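Local atomic coordinates of enoyl-CoA hydratase (Mycobacterium avium subsp. paratuberculosis, PDB entry 4LK5), a protein that probably catalyses the reversible addition of water to the double bond of enoyl-CoA thioesters. Residues D43-V48 and V82-G87; E158-M163 and L200-A205. All coordinates share one frame; numbering follows the deposited sequence.

Contact 1 (D43-V48 and V82-G87); sequences DGVFSV and VVRIGG
Strands 45-50 and 82-87 are the two parallel strands of a beta-alpha-beta unit in the larger sheet of the crotonase fold, and V45 to V48 pair in register with V82 to I85. The strand segments run 4.7 Å apart at an angle of 18°. Five backbone hydrogen bonds pass back and forth between them. V82 N donates to G44 O, just ahead of the first strand, and F46 N returns the bond to V82 O at 3.1 Å. Farther along, R84 N reaches F46 O at 2.8 Å, V48 N donates to R84 O over a more bent path (132° at the hydrogen), and G86 N closes the ladder on V48 O at 2.9 Å. The carbonyls of F46 and V48 are each approached by a second, weaker partner, a CA-H group: V83 CA lies 3.2 Å from F46 O, and I85 CA lies near V48 O. F46, V48, V83 and I85 share one face of the sheet. There V48 and I85 lie side by side, with V48 CG1 3.9 Å from I85 CG2, while F46 CB rests 4.1 Å from V83 CG2. With CG anti to the backbone N (chi1 -171°), the phenyl ring of F46 leans outward from the strand pair, yet its CD2 still meets V83 CG1, which approaches the ring obliquely. On the other face, V45 CG1 meets the aliphatic part of R84 at CG, 4.1 Å away. Helix 61-76, which connects the two strands, covers the first face, where Y73 and A74 meet F46 and M71 touches both V48 and I85. Helix 217-233 covers the face of V45, V82 and R84, while strand 132-136 continues the sheet beyond 82-87.

Contact 2 (E158-M163 and L200-A205); sequences ENAFFM and LPAAEA
F162 and L200 exchange a pair of backbone hydrogen bonds, F162 N to L200 O and L200 N to F162 O, both 2.9 Å and nearly straight at the hydrogen. Besides the N-H of F162, L200 O receives a CA-H...O contact from F161 CA at 3.3 Å and lies close to F161 CB; it also sits near the plane of the F162 ring, at its edge, 3.9 Å from CD1. That ring is placed by CG standing anti to the carbonyl carbon (chi1 -62°), and its CD1 reaches A205 CB at 4.2 Å. Next to this antiparallel hydrogen-bonded pair, F161 and P201 form the non-hydrogen-bonded pair, F161 CB lying 4.0 Å from P201 CA. A third bond, from A202 N to A160 O at 3.2 Å, is also fairly straight at the hydrogen, but its donor stands 39° above the carbonyl plane. A202 turns its methyl toward A160, CB to CB 4.4 Å. In the first turn of the helix P201 O accepts A205 N at 2.9 Å and, weakly, E204 N. Farther out, V136 meets both A160 and F162, V214 touches A202, and A140 of strand 139-141 bonds to the backbones of F161 and M163. Strands 139-141, 161-163 and 200-201 thus make a small mixed sheet, in which 200-201 is an outermost strand within the chain, antiparallel to 161-163 and followed by helix 202-208.

Along the chain, contact 1 is complete before contact 2 begins. Their centres lie 22 Å apart, and the nearest atoms are about 10 Å from one another, so the two do not touch. Contact 1 belongs to the six-stranded sheet and contact 2 to the three-stranded one. Strand 132-136 links their surroundings: it lies next to strand 82-87 in the larger sheet, while its V136 meets A160 and F162. Strand 153-157, farther across the larger sheet, is followed at once by segment 158-163. Parallel beta-alpha-beta pairing and a short antiparallel pairing thus build adjoining parts of one crotonase-like fold.

Contact 1 (D43-V48 and V82-G87)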
# COMPACT_ATOMS: atom_id res chain seq x y z
N ASP C 43 -2.75 22.58 -27.40
CA ASP C 43 -1.40 22.29 -27.79
C ASP C 43 -1.01 20.98 -27.09
O ASP C 43 -0.23 21.00 -26.14
CB ASP C 43 -0.45 23.45 -27.41
CG ASP C 43 -0.84 24.79 -28.08
OD1 ASP C 43 -1.48 24.81 -29.16
OD2 ASP C 43 -0.49 25.85 -27.52
N GLY C 44 -1.57 19.87 -27.56
CA GLY C 44 -1.31 18.53 -27.02
C GLY C 44 -2.00 18.18 -25.70
O GLY C 44 -1.70 17.16 -25.10
N VAL C 45 -2.94 19.02 -25.30
CA VAL C 45 -3.63 18.93 -24.04
C VAL C 45 -5.12 18.66 -24.23
O VAL C 45 -5.88 19.50 -24.74
CB VAL C 45 -3.45 20.22 -23.25
CG1 VAL C 45 -4.09 20.15 -21.86
CG2 VAL C 45 -1.96 20.54 -23.15
N PHE C 46 -5.53 17.49 -23.80
CA PHE C 46 -6.86 16.99 -24.04
C PHE C 46 -7.56 17.18 -22.72
O PHE C 46 -7.20 16.54 -21.73
CB PHE C 46 -6.70 15.53 -24.40
CG PHE C 46 -7.93 14.86 -24.89
CD1 PHE C 46 -8.24 14.86 -26.24
CD2 PHE C 46 -8.74 14.15 -24.01
CE1 PHE C 46 -9.37 14.20 -26.70
CE2 PHE C 46 -9.87 13.49 -24.46
CZ PHE C 46 -10.19 13.51 -25.80
N SER C 47 -8.50 18.13 -22.68
CA SER C 47 -9.25 18.39 -21.45
C SER C 47 -10.60 17.76 -21.58
O SER C 47 -11.15 17.64 -22.67
CB SER C 47 -9.42 19.88 -21.12
OG SER C 47 -8.20 20.60 -21.24
N VAL C 48 -11.14 17.38 -20.45
CA VAL C 48 -12.39 16.72 -20.39
C VAL C 48 -13.06 17.31 -19.16
O VAL C 48 -12.57 17.15 -18.05
CB VAL C 48 -12.19 15.19 -20.30
CG1 VAL C 48 -13.46 14.50 -19.87
CG2 VAL C 48 -11.74 14.63 -21.64
N VAL C 82 -0.98 14.99 -22.98
CA VAL C 82 -1.41 14.98 -21.58
C VAL C 82 -2.90 15.06 -21.61
O VAL C 82 -3.44 15.61 -22.55
CB VAL C 82 -0.91 16.22 -20.80
CG1 VAL C 82 -1.29 16.15 -19.32
CG2 VAL C 82 0.60 16.36 -20.95
N VAL C 83 -3.56 14.54 -20.57
CA VAL C 83 -5.01 14.49 -20.49
C VAL C 83 -5.46 15.02 -19.11
O VAL C 83 -4.91 14.66 -18.08
CB VAL C 83 -5.50 13.03 -20.71
CG1 VAL C 83 -7.00 12.89 -20.44
CG2 VAL C 83 -5.16 12.54 -22.11
N ARG C 84 -6.44 15.91 -19.07
CA ARG C 84 -6.94 16.39 -17.78
C ARG C 84 -8.42 16.21 -17.70
O ARG C 84 -9.12 16.55 -18.64
CB ARG C 84 -6.59 17.85 -17.50
CG ARG C 84 -6.34 18.75 -18.71
CD ARG C 84 -7.12 20.07 -18.66
NE ARG C 84 -6.86 20.92 -17.51
CZ ARG C 84 -7.76 21.25 -16.57
NH1 ARG C 84 -9.01 20.77 -16.63
NH2 ARG C 84 -7.43 22.06 -15.57
N ILE C 85 -8.89 15.66 -16.59
CA ILE C 85 -10.32 15.57 -16.30
C ILE C 85 -10.57 16.53 -15.21
O ILE C 85 -9.78 16.63 -14.27
CB ILE C 85 -10.80 14.25 -15.65
CG1 ILE C 85 -9.73 13.19 -15.63
CG2 ILE C 85 -12.11 13.77 -16.28
CD1 ILE C 85 -9.41 12.67 -16.99
N GLY C 86 -11.72 17.18 -15.29
CA GLY C 86 -12.21 18.05 -14.24
C GLY C 86 -13.71 18.28 -14.38
O GLY C 86 -14.36 17.69 -15.27
N GLY C 87 -14.25 19.10 -13.49
CA GLY C 87 -15.66 19.46 -13.47
C GLY C 87 -15.82 20.94 -13.20
O GLY C 87 -15.03 21.51 -12.44

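Contact 2 (E158-M163 and L200-A205)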
# COMPACT_ATOMS: atom_id res chain seq x y z
N GLU C 158 -7.09 22.91 -1.57
CA GLU C 158 -7.39 22.80 -0.16
C GLU C 158 -8.91 22.75 0.08
O GLU C 158 -9.34 22.23 1.09
CB GLU C 158 -6.70 23.90 0.67
CG GLU C 158 -5.22 23.61 0.78
CD GLU C 158 -4.51 24.37 1.88
OE1 GLU C 158 -4.58 25.62 1.87
OE2 GLU C 158 -3.85 23.70 2.72
N ASN C 159 -9.70 23.26 -0.87
CA ASN C 159 -11.18 23.16 -0.80
C ASN C 159 -11.75 21.77 -1.05
O ASN C 159 -12.86 21.46 -0.63
CB ASN C 159 -11.84 24.13 -1.78
CG ASN C 159 -11.78 25.58 -1.31
OD1 ASN C 159 -11.39 25.87 -0.17
ND2 ASN C 159 -12.18 26.51 -2.20
N ALA C 160 -10.99 20.93 -1.75
CA ALA C 160 -11.44 19.60 -2.13
C ALA C 160 -11.59 18.66 -0.97
O ALA C 160 -10.92 18.80 0.04
CB ALA C 160 -10.48 19.01 -3.13
N PHE C 161 -12.48 17.70 -1.13
CA PHE C 161 -12.50 16.51 -0.29
C PHE C 161 -12.97 15.29 -1.06
O PHE C 161 -13.58 15.40 -2.12
CB PHE C 161 -13.35 16.71 0.97
CG PHE C 161 -14.83 16.89 0.70
CD1 PHE C 161 -15.67 15.78 0.46
CD2 PHE C 161 -15.40 18.18 0.69
CE1 PHE C 161 -17.03 15.93 0.21
CE2 PHE C 161 -16.75 18.33 0.45
CZ PHE C 161 -17.57 17.21 0.21
N PHE C 162 -12.69 14.13 -0.48
CA PHE C 162 -13.00 12.87 -1.07
C PHE C 162 -13.95 12.06 -0.19
O PHE C 162 -13.83 12.03 1.03
CB PHE C 162 -11.70 12.10 -1.33
CG PHE C 162 -10.79 12.81 -2.28
CD1 PHE C 162 -9.98 13.87 -1.84
CD2 PHE C 162 -10.76 12.47 -3.61
CE1 PHE C 162 -9.14 14.54 -2.73
CE2 PHE C 162 -9.94 13.14 -4.50
CZ PHE C 162 -9.13 14.18 -4.06
N MSE C 163 -14.92 11.41 -0.82
CA MSE C 163 -15.79 10.56 -0.05
C MSE C 163 -16.39 9.44 -0.87
O MSE C 163 -17.14 9.68 -1.82
CB MSE C 163 -16.91 11.36 0.57
CG MSE C 163 -17.71 10.35 1.38
SE MSE C 163 -18.87 11.33 2.59
CE MSE C 163 -19.84 12.24 1.14
N LEU C 200 -13.17 13.26 3.52
CA LEU C 200 -11.73 13.24 3.76
C LEU C 200 -11.11 14.48 3.10
O LEU C 200 -11.01 14.52 1.88
CB LEU C 200 -11.11 11.96 3.18
CG LEU C 200 -9.61 11.91 3.45
CD1 LEU C 200 -9.34 11.23 4.76
CD2 LEU C 200 -8.87 11.20 2.33
N PRO C 201 -10.66 15.48 3.90
CA PRO C 201 -10.10 16.72 3.28
C PRO C 201 -8.74 16.53 2.62
O PRO C 201 -7.85 15.80 3.11
CB PRO C 201 -9.98 17.70 4.46
CG PRO C 201 -9.81 16.82 5.66
CD PRO C 201 -10.55 15.50 5.37
N ALA C 202 -8.60 17.23 1.50
CA ALA C 202 -7.42 17.17 0.67
C ALA C 202 -6.17 16.96 1.46
O ALA C 202 -5.37 16.07 1.17
CB ALA C 202 -7.31 18.47 -0.12
N ALA C 203 -5.97 17.79 2.47
CA ALA C 203 -4.70 17.82 3.12
C ALA C 203 -4.47 16.46 3.77
O ALA C 203 -3.37 15.95 3.71
CB ALA C 203 -4.64 18.97 4.13
N GLU C 204 -5.50 15.85 4.36
CA GLU C 204 -5.39 14.52 5.00
C GLU C 204 -5.26 13.44 3.92
O GLU C 204 -4.63 12.41 4.13
CB GLU C 204 -6.61 14.26 5.86
CG GLU C 204 -6.48 13.22 6.97
CD GLU C 204 -7.73 13.16 7.86
OE1 GLU C 204 -8.09 12.06 8.37
OE2 GLU C 204 -8.38 14.23 8.06
N ALA C 205 -5.83 13.69 2.74
CA ALA C 205 -5.59 12.83 1.60
C ALA C 205 -4.13 12.85 1.07
O ALA C 205 -3.61 11.82 0.62
CB ALA C 205 -6.58 13.19 0.49